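Local atomic coordinates of Iron(III) ABC transporter, periplasmic iron-compound-binding protein (Vibrio cholerae, PDB entry 3TEF), a protein that probably binds iron-loaded catecholate siderophores in the periplasm and delivers them to an ABC transporter for iron uptake. Residues D142-S147 against Q272-M277; D158-M163 against F205-E210; F172-R177 against V181-G186; T235-L240 against I252-V257. All blocks are in the same frame, centred on the assembly; numbering follows the deposited sequence.

Contact 1: residues D142-S147 against Q272-M277; sequences DAQFKS and QMVADM
Gln-144 starts with CG beside its backbone N (chi1 -67°) and then runs out extended, while Val-274 has CG1 opposite its own backbone N (chi1 163°). These torsions lay the glutamine chain across the fork of the valine, the two side chains meeting at about a right angle. The helices come together here with the CA atoms of Gln-144 and Val-274 6.8 Å apart. Val-274 CG1 sits 3.7 Å from Gln-144 CB and 3.9 Å from Gln-144 CD, so it follows the chain from its root to the amide; the polar end of the glutamine passes over a methyl group instead of pairing with anything on 272-277. The second branch, Val-274 CG2, comes obliquely to the Phe-145 ring, 4.2 Å from CE2. The contact is thus small and made by van der Waals packing, one valine against two consecutive helical residues.

The polar groups work within each helix. Lys-146 NZ forms a salt bridge of 3.1 Å with Asp-142 OD2 on the exposed side, and Ser-147 OG returns a hydrogen bond of 2.8 Å to Gln-144 O. Within the other helix, Gln-272 NE2 donates to Asp-276 OD1, 3.0 Å away, from above the carboxylate plane.

Segment 142-147 belongs to the long helix 131-154, and 272-277 to the C-terminal helix 267-279. Phe-145 also stacks with Trp-114 and Phe-185, Val-274 reaches on to Ile-148 of the long helix, and Met-273 and Met-277 rest on Trp-260 of helix 257-262.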
loop_
_atom_site.group_PDB
_atom_site.type_symbol
_atom_site.label_atom_id
_atom_site.label_comp_id
_atom_site.label_asym_id
_atom_site.label_seq_id
_atom_site.Cartn_x
_atom_site.Cartn_y
_atom_site.Cartn_z
ATOM N N ASP A 142 9.890 11.994 4.041
ATOM C CA ASP A 142 9.058 13.107 4.480
ATOM C C ASP A 142 9.308 14.356 3.636
ATOM O O ASP A 142 8.373 15.087 3.299
ATOM C CB ASP A 142 9.297 13.395 5.958
ATOM C CG ASP A 142 8.282 14.373 6.542
ATOM O OD1 ASP A 142 7.063 14.218 6.289
ATOM O OD2 ASP A 142 8.708 15.303 7.255
ATOM N N ALA A 143 10.569 14.597 3.282
ATOM C CA ALA A 143 10.893 15.795 2.515
ATOM C C ALA A 143 10.256 15.747 1.134
ATOM O O ALA A 143 9.818 16.771 0.604
ATOM C CB ALA A 143 12.407 15.984 2.410
ATOM N N GLN A 144 10.207 14.544 0.569
ATOM C CA GLN A 144 9.599 14.299 -0.734
ATOM C C GLN A 144 8.086 14.541 -0.704
ATOM O O GLN A 144 7.540 15.212 -1.586
ATOM C CB GLN A 144 9.920 12.876 -1.207
ATOM C CG GLN A 144 11.405 12.629 -1.521
ATOM C CD GLN A 144 11.743 11.157 -1.732
ATOM O OE1 GLN A 144 11.249 10.280 -1.019
ATOM N NE2 GLN A 144 12.586 10.880 -2.726
ATOM N N PHE A 145 7.416 13.991 0.304
ATOM C CA PHE A 145 6.002 14.268 0.522
ATOM C C PHE A 145 5.751 15.763 0.636
ATOM O O PHE A 145 4.835 16.297 0.011
ATOM C CB PHE A 145 5.493 13.585 1.791
ATOM C CG PHE A 145 4.997 12.174 1.570
ATOM C CD1 PHE A 145 3.718 11.943 1.080
ATOM C CD2 PHE A 145 5.807 11.090 1.859
ATOM C CE1 PHE A 145 3.258 10.640 0.876
ATOM C CE2 PHE A 145 5.357 9.793 1.662
ATOM C CZ PHE A 145 4.083 9.565 1.167
ATOM N N LYS A 146 6.558 16.432 1.455
ATOM C CA LYS A 146 6.338 17.845 1.738
ATOM C C LYS A 146 6.479 18.679 0.469
ATOM O O LYS A 146 5.698 19.609 0.233
ATOM C CB LYS A 146 7.315 18.337 2.811
ATOM C CG LYS A 146 7.132 17.690 4.176
ATOM C CD LYS A 146 5.788 18.037 4.791
ATOM C CE LYS A 146 5.584 17.343 6.147
ATOM N NZ LYS A 146 6.649 17.679 7.143
ATOM N N SER A 147 7.472 18.345 -0.347
ATOM C CA SER A 147 7.720 19.089 -1.576
ATOM C C SER A 147 6.566 18.934 -2.570
ATOM O O SER A 147 6.096 19.916 -3.145
ATOM C CB SER A 147 9.046 18.665 -2.210
ATOM O OG SER A 147 8.998 17.311 -2.623
ATOM N N GLN A 272 8.135 4.495 -4.523
ATOM C CA GLN A 272 7.488 4.469 -5.828
ATOM C C GLN A 272 6.276 5.400 -5.921
ATOM O O GLN A 272 6.061 6.036 -6.954
ATOM C CB GLN A 272 7.095 3.041 -6.221
ATOM C CG GLN A 272 6.531 2.915 -7.629
ATOM C CD GLN A 272 7.570 3.197 -8.696
ATOM O OE1 GLN A 272 8.628 2.570 -8.715
ATOM N NE2 GLN A 272 7.287 4.162 -9.568
ATOM N N MET A 273 5.468 5.460 -4.858
ATOM C CA MET A 273 4.355 6.406 -4.836
ATOM C C MET A 273 4.866 7.824 -5.054
ATOM O O MET A 273 4.283 8.589 -5.815
ATOM C CB MET A 273 3.598 6.331 -3.507
ATOM C CG MET A 273 2.914 4.977 -3.270
ATOM S SD MET A 273 2.343 4.787 -1.577
ATOM C CE MET A 273 1.163 6.141 -1.483
ATOM N N VAL A 274 5.930 8.177 -4.342
ATOM C CA VAL A 274 6.555 9.490 -4.510
ATOM C C VAL A 274 7.003 9.712 -5.962
ATOM O O VAL A 274 6.708 10.752 -6.569
ATOM C CB VAL A 274 7.750 9.667 -3.558
ATOM C CG1 VAL A 274 8.629 10.833 -4.011
ATOM C CG2 VAL A 274 7.264 9.882 -2.135
ATOM N N ALA A 275 7.693 8.729 -6.522
ATOM C CA ALA A 275 8.137 8.820 -7.913
ATOM C C ALA A 275 6.954 9.016 -8.856
ATOM O O ALA A 275 7.028 9.816 -9.790
ATOM C CB ALA A 275 8.941 7.596 -8.317
ATOM N N ASP A 276 5.865 8.286 -8.623
ATOM C CA ASP A 276 4.688 8.406 -9.478
ATOM C C ASP A 276 4.101 9.811 -9.412
ATOM O O ASP A 276 3.714 10.375 -10.437
ATOM C CB ASP A 276 3.599 7.384 -9.116
ATOM C CG ASP A 276 3.943 5.964 -9.529
ATOM O OD1 ASP A 276 4.860 5.763 -10.361
ATOM O OD2 ASP A 276 3.266 5.034 -9.027
ATOM N N MET A 277 4.024 10.368 -8.205
ATOM C CA MET A 277 3.457 11.700 -8.015
ATOM C C MET A 277 4.350 12.768 -8.659
ATOM O O MET A 277 3.859 13.694 -9.301
ATOM C CB MET A 277 3.230 11.998 -6.531
ATOM C CG MET A 277 2.128 11.166 -5.851
ATOM S SD MET A 277 0.402 11.601 -6.244
ATOM C CE MET A 277 0.151 10.689 -7.759
#

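Contact 2: residues D158-M163 against F205-E210; sequences DAMLVM and FEYIRE
Met-160 reaches from its strand to Tyr-207 and Ile-208 as an outstretched chain that bends only at its end. CG lies opposite the backbone N (chi1 -180°) and SD continues the line, which carries the sulfur across the gap between strand and helix; the turn about the last torsion (chi3 -68°) then swings the methyl toward the tyrosine. SD approaches the Tyr-207 ring at its edge, 5.1 Å from the ring centroid and 81° off the normal, in a Met-aromatic contact. Met-160 CE lies 3.6 Å and SD 3.8 Å from Tyr-207 CE2, the methyl meeting the ring obliquely. The methionine chain and the tyrosine are therefore set aslant, with one corner of the ring taking both the sulfur and the methyl.

The same sulfur of Met-160 also lies 4.0 Å from Ile-208 CG1. Beyond that atom the isoleucine chain runs on to the strand, so that Ile-208 CD1 and Val-162 CG2 meet tip to tip at 4.1 Å. Met-160 and Val-162, alternate residues of the strand, thus point to the same helix, and the whole interface is apolar.

Around the contact, Tyr-207 also touches Thr-171 and Val-191, and the backbones of Met-160 and Val-162 pair with strand 215-220. The helix axis runs nearly antiparallel to the strand, 11.1 Å away. With 215-220 parallel to 158-165 and following helix 205-211 in the chain, this is the layer packing of a beta-alpha-beta crossover, here with further elements inserted, in an alpha/beta lobe of the periplasmic binding protein fold.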
loop_
_atom_site.group_PDB
_atom_site.type_symbol
_atom_site.label_atom_id
_atom_site.label_comp_id
_atom_site.label_asym_id
_atom_site.label_seq_id
_atom_site.Cartn_x
_atom_site.Cartn_y
_atom_site.Cartn_z
ATOM N N ASP A 158 -7.361 19.679 -8.639
ATOM C CA ASP A 158 -8.080 18.485 -8.223
ATOM C C ASP A 158 -7.557 17.238 -8.925
ATOM O O ASP A 158 -6.943 17.311 -9.989
ATOM C CB ASP A 158 -9.578 18.652 -8.503
ATOM C CG ASP A 158 -9.877 18.871 -9.980
ATOM O OD1 ASP A 158 -9.575 19.970 -10.493
ATOM O OD2 ASP A 158 -10.416 17.950 -10.635
ATOM N N ALA A 159 -7.792 16.089 -8.305
ATOM C CA ALA A 159 -7.464 14.821 -8.936
ATOM C C ALA A 159 -8.591 13.844 -8.688
ATOM O O ALA A 159 -9.236 13.870 -7.635
ATOM C CB ALA A 159 -6.162 14.262 -8.400
ATOM N N MET A 160 -8.820 12.985 -9.671
ATOM C CA MET A 160 -9.770 11.904 -9.529
ATOM C C MET A 160 -8.960 10.624 -9.542
ATOM O O MET A 160 -8.101 10.439 -10.408
ATOM C CB MET A 160 -10.759 11.912 -10.692
ATOM C CG MET A 160 -11.796 10.808 -10.624
ATOM S SD MET A 160 -12.926 10.829 -12.025
ATOM C CE MET A 160 -13.827 12.346 -11.702
ATOM N N LEU A 161 -9.205 9.764 -8.565
ATOM C CA LEU A 161 -8.516 8.483 -8.486
ATOM C C LEU A 161 -9.489 7.433 -8.994
ATOM O O LEU A 161 -10.576 7.298 -8.456
ATOM C CB LEU A 161 -8.116 8.185 -7.037
ATOM C CG LEU A 161 -7.205 6.993 -6.694
ATOM C CD1 LEU A 161 -7.859 5.637 -7.023
ATOM C CD2 LEU A 161 -5.843 7.103 -7.354
ATOM N N VAL A 162 -9.100 6.720 -10.045
ATOM C CA VAL A 162 -9.963 5.705 -10.640
ATOM C C VAL A 162 -9.250 4.373 -10.634
ATOM O O VAL A 162 -8.104 4.278 -11.063
ATOM C CB VAL A 162 -10.351 6.060 -12.087
ATOM C CG1 VAL A 162 -11.238 4.965 -12.691
ATOM C CG2 VAL A 162 -11.075 7.393 -12.126
ATOM N N MET A 163 -9.935 3.339 -10.158
ATOM C CA MET A 163 -9.402 1.988 -10.256
ATOM C C MET A 163 -10.186 1.244 -11.320
ATOM O O MET A 163 -11.384 1.442 -11.451
ATOM C CB MET A 163 -9.522 1.260 -8.918
ATOM C CG MET A 163 -9.009 -0.165 -8.982
ATOM S SD MET A 163 -8.829 -0.861 -7.345
ATOM C CE MET A 163 -7.065 -1.029 -7.270
ATOM N N PHE A 205 -17.147 5.733 -17.607
ATOM C CA PHE A 205 -16.411 6.702 -18.409
ATOM C C PHE A 205 -17.203 7.999 -18.554
ATOM O O PHE A 205 -16.633 9.085 -18.642
ATOM C CB PHE A 205 -16.045 6.122 -19.773
ATOM C CG PHE A 205 -14.969 5.078 -19.714
ATOM C CD1 PHE A 205 -13.679 5.412 -19.329
ATOM C CD2 PHE A 205 -15.242 3.760 -20.050
ATOM C CE1 PHE A 205 -12.681 4.445 -19.276
ATOM C CE2 PHE A 205 -14.252 2.796 -19.997
ATOM C CZ PHE A 205 -12.970 3.139 -19.610
ATOM N N GLU A 206 -18.523 7.885 -18.567
ATOM C CA GLU A 206 -19.376 9.057 -18.648
ATOM C C GLU A 206 -19.166 9.957 -17.424
ATOM O O GLU A 206 -19.141 11.182 -17.540
ATOM C CB GLU A 206 -20.846 8.642 -18.779
ATOM C CG GLU A 206 -21.227 8.073 -20.163
ATOM C CD GLU A 206 -20.764 6.631 -20.399
ATOM O OE1 GLU A 206 -20.057 6.055 -19.540
ATOM O OE2 GLU A 206 -21.116 6.068 -21.461
ATOM N N TYR A 207 -19.010 9.338 -16.257
ATOM C CA TYR A 207 -18.749 10.058 -15.013
ATOM C C TYR A 207 -17.397 10.783 -15.065
ATOM O O TYR A 207 -17.281 11.926 -14.614
ATOM C CB TYR A 207 -18.805 9.068 -13.849
ATOM C CG TYR A 207 -18.335 9.559 -12.498
ATOM C CD1 TYR A 207 -19.249 9.829 -11.480
ATOM C CD2 TYR A 207 -16.979 9.706 -12.218
ATOM C CE1 TYR A 207 -18.831 10.250 -10.230
ATOM C CE2 TYR A 207 -16.547 10.132 -10.968
ATOM C CZ TYR A 207 -17.477 10.402 -9.981
ATOM O OH TYR A 207 -17.058 10.816 -8.735
ATOM N N ILE A 208 -16.381 10.120 -15.613
ATOM C CA ILE A 208 -15.055 10.728 -15.742
ATOM C C ILE A 208 -15.117 11.939 -16.671
ATOM O O ILE A 208 -14.608 13.015 -16.345
ATOM C CB ILE A 208 -14.002 9.720 -16.257
ATOM C CG1 ILE A 208 -13.786 8.598 -15.236
ATOM C CG2 ILE A 208 -12.676 10.424 -16.541
ATOM C CD1 ILE A 208 -12.949 7.442 -15.756
ATOM N N ARG A 209 -15.760 11.762 -17.819
ATOM C CA ARG A 209 -15.905 12.844 -18.794
ATOM C C ARG A 209 -16.762 13.989 -18.258
ATOM O O ARG A 209 -16.400 15.158 -18.393
ATOM C CB ARG A 209 -16.491 12.305 -20.104
ATOM C CG ARG A 209 -16.880 13.375 -21.117
ATOM C CD ARG A 209 -15.703 14.258 -21.491
ATOM N NE ARG A 209 -16.101 15.306 -22.430
ATOM C CZ ARG A 209 -16.244 16.590 -22.115
ATOM N NH1 ARG A 209 -16.006 17.007 -20.877
ATOM N NH2 ARG A 209 -16.616 17.462 -23.042
ATOM N N GLU A 210 -17.894 13.651 -17.646
ATOM C CA GLU A 210 -18.822 14.658 -17.138
ATOM C C GLU A 210 -18.163 15.529 -16.059
ATOM O O GLU A 210 -18.274 16.761 -16.086
ATOM C CB GLU A 210 -20.128 14.010 -16.636
ATOM C CG GLU A 210 -20.020 13.217 -15.312
ATOM C CD GLU A 210 -21.261 12.363 -14.991
ATOM O OE1 GLU A 210 -21.858 11.780 -15.926
ATOM O OE2 GLU A 210 -21.635 12.266 -13.797
#

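Contact 3: residues F172-R177 against V181-G186; sequences FGANSR and VYKDFG
A type I beta turn from Gly-173 to Ser-176, at the end of strand 168-172, packs its backbone against Tyr-182 and Lys-183 of the short helix 180-184 that follows. Ser-176 OG bonds back to Gly-173 O at 2.6 Å, bracing the turn. Ala-174 makes the main apolar contact: its CB lies 3.7 Å from Tyr-182 CB, and its backbone N is 3.5 Å from Tyr-182 CD2. The Tyr-182 ring leans along the peptide between Gly-173 and Ala-174, meeting it obliquely, while Val-181 CG1 sits over the ring centre. At the far end of the tyrosine, the hydroxyl bonds to Ala-159 O of strand 158-165, and a water donates both to that hydroxyl and to Phe-172 O, bridging the strand end and the helix at 2.7 Å on each leg.

Glu-196 accepts from the backbone N of Gly-173 and Asn-175, and Glu-189 from that of Ala-174. Lys-183 runs extended alongside the turn, its CE 3.2 Å from Ala-174 O, and its ammonium group is shared with the carbonyls of Ala-109 and Asp-110. From the helix to the turn, Lys-183 NZ donates to Asn-175 OD1 at 2.9 Å, nearly in line with the amide C=O (167°).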
loop_
_atom_site.group_PDB
_atom_site.type_symbol
_atom_site.label_atom_id
_atom_site.label_comp_id
_atom_site.label_asym_id
_atom_site.label_seq_id
_atom_site.Cartn_x
_atom_site.Cartn_y
_atom_site.Cartn_z
ATOM N N PHE A 172 -12.240 6.585 -5.517
ATOM C CA PHE A 172 -11.891 6.620 -4.107
ATOM C C PHE A 172 -11.505 8.052 -3.781
ATOM O O PHE A 172 -10.919 8.733 -4.622
ATOM C CB PHE A 172 -10.668 5.735 -3.857
ATOM C CG PHE A 172 -10.915 4.266 -4.059
ATOM C CD1 PHE A 172 -11.089 3.433 -2.969
ATOM C CD2 PHE A 172 -10.946 3.711 -5.333
ATOM C CE1 PHE A 172 -11.305 2.079 -3.137
ATOM C CE2 PHE A 172 -11.168 2.349 -5.508
ATOM C CZ PHE A 172 -11.344 1.535 -4.408
ATOM N N GLY A 173 -11.797 8.494 -2.562
ATOM C CA GLY A 173 -11.477 9.855 -2.155
ATOM C C GLY A 173 -10.498 9.952 -0.996
ATOM O O GLY A 173 -9.733 9.020 -0.728
ATOM N N ALA A 174 -10.545 11.080 -0.286
ATOM C CA ALA A 174 -9.552 11.389 0.743
ATOM C C ALA A 174 -9.581 10.445 1.942
ATOM O O ALA A 174 -8.565 10.250 2.610
ATOM C CB ALA A 174 -9.705 12.835 1.207
ATOM N N ASN A 175 -10.748 9.877 2.228
ATOM C CA ASN A 175 -10.894 9.012 3.389
ATOM C C ASN A 175 -10.940 7.545 3.001
ATOM O O ASN A 175 -11.731 6.760 3.522
ATOM C CB ASN A 175 -12.119 9.431 4.196
ATOM C CG ASN A 175 -11.981 10.842 4.751
ATOM O OD1 ASN A 175 -10.954 11.189 5.334
ATOM N ND2 ASN A 175 -13.002 11.668 4.545
ATOM N N SER A 176 -10.053 7.186 2.084
ATOM C CA SER A 176 -10.005 5.853 1.522
ATOM C C SER A 176 -8.586 5.310 1.632
ATOM O O SER A 176 -7.678 5.980 2.143
ATOM C CB SER A 176 -10.389 5.903 0.044
ATOM O OG SER A 176 -9.316 6.441 -0.718
ATOM N N ARG A 177 -8.399 4.098 1.129
ATOM C CA ARG A 177 -7.079 3.500 1.100
ATOM C C ARG A 177 -6.112 4.361 0.288
ATOM O O ARG A 177 -4.904 4.212 0.418
ATOM C CB ARG A 177 -7.152 2.097 0.504
ATOM C CG ARG A 177 -7.688 2.062 -0.926
ATOM C CD ARG A 177 -8.050 0.632 -1.321
ATOM N NE ARG A 177 -6.880 -0.244 -1.297
ATOM C CZ ARG A 177 -6.932 -1.559 -1.107
ATOM N NH1 ARG A 177 -8.102 -2.167 -0.904
ATOM N NH2 ARG A 177 -5.812 -2.272 -1.113
ATOM N N VAL A 181 -3.140 10.534 -1.774
ATOM C CA VAL A 181 -3.329 11.458 -2.885
ATOM C C VAL A 181 -3.772 12.839 -2.400
ATOM O O VAL A 181 -3.299 13.863 -2.900
ATOM C CB VAL A 181 -4.369 10.924 -3.890
ATOM C CG1 VAL A 181 -4.651 11.959 -4.971
ATOM C CG2 VAL A 181 -3.872 9.615 -4.534
ATOM N N TYR A 182 -4.672 12.849 -1.425
ATOM C CA TYR A 182 -5.327 14.080 -0.992
ATOM C C TYR A 182 -4.719 14.651 0.282
ATOM O O TYR A 182 -4.472 15.856 0.379
ATOM C CB TYR A 182 -6.831 13.822 -0.829
ATOM C CG TYR A 182 -7.408 13.283 -2.112
ATOM C CD1 TYR A 182 -7.551 14.110 -3.214
ATOM C CD2 TYR A 182 -7.739 11.936 -2.254
ATOM C CE1 TYR A 182 -8.033 13.641 -4.406
ATOM C CE2 TYR A 182 -8.224 11.449 -3.464
ATOM C CZ TYR A 182 -8.369 12.311 -4.533
ATOM O OH TYR A 182 -8.854 11.868 -5.745
ATOM N N LYS A 183 -4.472 13.783 1.256
ATOM C CA LYS A 183 -4.005 14.213 2.570
ATOM C C LYS A 183 -2.498 14.454 2.635
ATOM O O LYS A 183 -2.026 15.283 3.418
ATOM C CB LYS A 183 -4.433 13.217 3.651
ATOM C CG LYS A 183 -5.937 13.021 3.744
ATOM C CD LYS A 183 -6.350 12.320 5.032
ATOM C CE LYS A 183 -7.859 12.103 5.063
ATOM N NZ LYS A 183 -8.316 11.527 6.360
ATOM N N ASP A 184 -1.745 13.730 1.819
ATOM C CA ASP A 184 -0.287 13.808 1.867
ATOM C C ASP A 184 0.320 14.487 0.662
ATOM O O ASP A 184 1.275 15.228 0.800
ATOM C CB ASP A 184 0.324 12.418 2.030
ATOM C CG ASP A 184 -0.185 11.711 3.262
ATOM O OD1 ASP A 184 -0.275 12.354 4.328
ATOM O OD2 ASP A 184 -0.512 10.512 3.166
ATOM N N PHE A 185 -0.227 14.228 -0.518
ATOM C CA PHE A 185 0.353 14.749 -1.743
ATOM C C PHE A 185 -0.277 16.076 -2.162
ATOM O O PHE A 185 0.198 16.730 -3.093
ATOM C CB PHE A 185 0.238 13.708 -2.854
ATOM C CG PHE A 185 1.181 12.545 -2.693
ATOM C CD1 PHE A 185 2.537 12.755 -2.499
ATOM C CD2 PHE A 185 0.709 11.240 -2.718
ATOM C CE1 PHE A 185 3.415 11.690 -2.357
ATOM C CE2 PHE A 185 1.584 10.161 -2.572
ATOM C CZ PHE A 185 2.936 10.382 -2.400
ATOM N N GLY A 186 -1.364 16.443 -1.488
ATOM C CA GLY A 186 -1.919 17.781 -1.599
ATOM C C GLY A 186 -2.899 18.069 -2.720
ATOM O O GLY A 186 -3.182 19.235 -3.009
HETATM O O HOH W 1 -11.114 10.624 -6.536
#

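Contact 4: residues T235-L240 against I252-V257; sequences TFENDL and IAYLDV
Glu-237 sits at the centre of an inverse gamma turn (phi -85°, psi 72°), closed by a weak 2.9 Å bond from Asn-238 N to Phe-236 O, and this bend aims its side chain at the strand carrying Ile-252 and Tyr-254. The glutamate runs extended beyond CG, and Tyr-254 OH donates to its OE2 at 2.8 Å. The carboxylate oxygen lies at the ring edge, in the ring plane; the hydroxyl arrives on the anti side, 32° out of the carboxylate plane. Tyr-254 OH also packs against Glu-237 CG, 3.0 Å away, beside the chain and not off the end of the carboxylate.

Two apolar groups lie next to this bond. Phe-236 CD2 lies 3.5 Å from Tyr-254 OH, its ring turned obliquely to the tyrosine, and Ile-252 CD1 is 3.7 Å from Glu-237 OE2. Phe-236 continues inward onto Leu-216 and Val-218 of strand 215-220 and onto Ile-208, and its ring meets that of Phe-205. Tyr-247 of helix 245-248 touches both Glu-237 and Ile-252.

Because the phenol is the hydrogen-bond donor, the glutamate is probably ionised; this one polar link joins the turn between helices 232-236 and 239-242 to strand 252-254.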
loop_
_atom_site.group_PDB
_atom_site.type_symbol
_atom_site.label_atom_id
_atom_site.label_comp_id
_atom_site.label_asym_id
_atom_site.label_seq_id
_atom_site.Cartn_x
_atom_site.Cartn_y
_atom_site.Cartn_z
ATOM N N THR A 235 -6.731 0.740 -23.889
ATOM C CA THR A 235 -8.183 0.638 -23.852
ATOM C C THR A 235 -8.835 1.745 -23.022
ATOM O O THR A 235 -9.916 2.231 -23.366
ATOM C CB THR A 235 -8.630 -0.744 -23.335
ATOM O OG1 THR A 235 -7.854 -1.099 -22.183
ATOM C CG2 THR A 235 -8.426 -1.799 -24.415
ATOM N N PHE A 236 -8.172 2.147 -21.941
ATOM C CA PHE A 236 -8.710 3.161 -21.036
ATOM C C PHE A 236 -8.884 4.499 -21.738
ATOM O O PHE A 236 -9.845 5.224 -21.493
ATOM C CB PHE A 236 -7.795 3.336 -19.822
ATOM C CG PHE A 236 -8.347 4.268 -18.776
ATOM C CD1 PHE A 236 -9.356 3.855 -17.924
ATOM C CD2 PHE A 236 -7.852 5.553 -18.642
ATOM C CE1 PHE A 236 -9.864 4.710 -16.961
ATOM C CE2 PHE A 236 -8.355 6.414 -17.686
ATOM C CZ PHE A 236 -9.361 5.992 -16.841
ATOM N N GLU A 237 -7.946 4.824 -22.619
ATOM C CA GLU A 237 -7.978 6.115 -23.281
ATOM C C GLU A 237 -8.870 6.066 -24.513
ATOM O O GLU A 237 -8.391 6.077 -25.648
ATOM C CB GLU A 237 -6.562 6.575 -23.621
ATOM C CG GLU A 237 -5.628 6.509 -22.426
ATOM C CD GLU A 237 -4.401 7.376 -22.584
ATOM O OE1 GLU A 237 -3.938 7.551 -23.732
ATOM O OE2 GLU A 237 -3.906 7.893 -21.559
ATOM N N ASN A 238 -10.175 5.991 -24.269
ATOM C CA ASN A 238 -11.165 6.010 -25.333
ATOM C C ASN A 238 -11.621 7.435 -25.606
ATOM O O ASN A 238 -11.034 8.383 -25.093
ATOM C CB ASN A 238 -12.352 5.123 -24.972
ATOM C CG ASN A 238 -12.948 5.470 -23.620
ATOM O OD1 ASN A 238 -12.939 6.629 -23.201
ATOM N ND2 ASN A 238 -13.467 4.459 -22.928
ATOM N N ASP A 239 -12.673 7.583 -26.404
ATOM C CA ASP A 239 -13.171 8.906 -26.779
ATOM C C ASP A 239 -13.602 9.763 -25.588
ATOM O O ASP A 239 -13.349 10.970 -25.567
ATOM C CB ASP A 239 -14.326 8.789 -27.782
ATOM C CG ASP A 239 -13.923 8.067 -29.058
ATOM O OD1 ASP A 239 -13.228 8.683 -29.896
ATOM O OD2 ASP A 239 -14.303 6.886 -29.224
ATOM N N LEU A 240 -14.255 9.149 -24.606
ATOM C CA LEU A 240 -14.771 9.895 -23.460
ATOM C C LEU A 240 -13.643 10.447 -22.601
ATOM O O LEU A 240 -13.737 11.552 -22.060
ATOM C CB LEU A 240 -15.689 9.019 -22.610
ATOM C CG LEU A 240 -16.988 8.585 -23.283
ATOM C CD1 LEU A 240 -17.798 7.695 -22.353
ATOM C CD2 LEU A 240 -17.794 9.803 -23.698
ATOM N N ILE A 252 -2.842 12.369 -17.198
ATOM C CA ILE A 252 -3.325 11.043 -16.814
ATOM C C ILE A 252 -2.116 10.234 -16.382
ATOM O O ILE A 252 -1.180 10.039 -17.168
ATOM C CB ILE A 252 -4.017 10.290 -17.962
ATOM C CG1 ILE A 252 -5.223 11.066 -18.484
ATOM C CG2 ILE A 252 -4.447 8.893 -17.493
ATOM C CD1 ILE A 252 -5.955 10.351 -19.609
ATOM N N ALA A 253 -2.126 9.777 -15.132
ATOM C CA ALA A 253 -1.015 9.004 -14.593
ATOM C C ALA A 253 -1.463 7.581 -14.283
ATOM O O ALA A 253 -2.483 7.383 -13.621
ATOM C CB ALA A 253 -0.479 9.662 -13.344
ATOM N N TYR A 254 -0.705 6.598 -14.763
ATOM C CA TYR A 254 -0.986 5.188 -14.463
ATOM C C TYR A 254 -0.128 4.714 -13.292
ATOM O O TYR A 254 1.038 4.360 -13.457
ATOM C CB TYR A 254 -0.815 4.312 -15.715
ATOM C CG TYR A 254 -1.781 4.718 -16.805
ATOM C CD1 TYR A 254 -3.046 4.157 -16.876
ATOM C CD2 TYR A 254 -1.448 5.706 -17.731
ATOM C CE1 TYR A 254 -3.947 4.544 -17.841
ATOM C CE2 TYR A 254 -2.342 6.098 -18.709
ATOM C CZ TYR A 254 -3.592 5.512 -18.758
ATOM O OH TYR A 254 -4.506 5.888 -19.712
ATOM N N LEU A 255 -0.724 4.736 -12.102
ATOM C CA LEU A 255 -0.000 4.492 -10.861
ATOM C C LEU A 255 0.521 3.060 -10.776
ATOM O O LEU A 255 -0.131 2.128 -11.242
ATOM C CB LEU A 255 -0.903 4.776 -9.660
ATOM C CG LEU A 255 -1.506 6.180 -9.510
ATOM C CD1 LEU A 255 -2.329 6.244 -8.246
ATOM C CD2 LEU A 255 -0.430 7.249 -9.481
ATOM N N ASP A 256 1.684 2.889 -10.161
ATOM C CA ASP A 256 2.253 1.554 -10.005
ATOM C C ASP A 256 1.326 0.733 -9.116
ATOM O O ASP A 256 1.102 1.061 -7.954
ATOM C CB ASP A 256 3.644 1.630 -9.383
ATOM C CG ASP A 256 4.320 0.273 -9.316
ATOM O OD1 ASP A 256 4.972 -0.124 -10.305
ATOM O OD2 ASP A 256 4.192 -0.405 -8.284
ATOM N N VAL A 257 0.765 -0.333 -9.662
ATOM C CA VAL A 257 -0.262 -1.061 -8.924
ATOM C C VAL A 257 0.279 -1.734 -7.665
ATOM O O VAL A 257 -0.358 -1.691 -6.619
ATOM C CB VAL A 257 -0.972 -2.098 -9.804
ATOM C CG1 VAL A 257 -2.043 -2.822 -8.987
ATOM C CG2 VAL A 257 -1.583 -1.411 -11.002
#

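Contacts 1 and 2 are buried and held by packing alone across their segments, whereas contacts 3 and 4 are partly buried and each adds one side-chain hydrogen bond. Contact 1 is helix on helix; its Phe-145 and Met-277 press on Phe-185 of contact 3, and Asp-276 holds the backbone N of Asp-256 in contact 4. Contacts 2 and 4 share one mixed sheet, their centres about 10 Å apart, with 205-210 and 235-240 packed together through Phe-205. Contact 3 continues from strand 168-172 of that sheet, and its tyrosine bonds to strand 158-165. The long helix 131-154, which bridges the two lobes in this family, carries one side of contact 1, which does not touch contact 2.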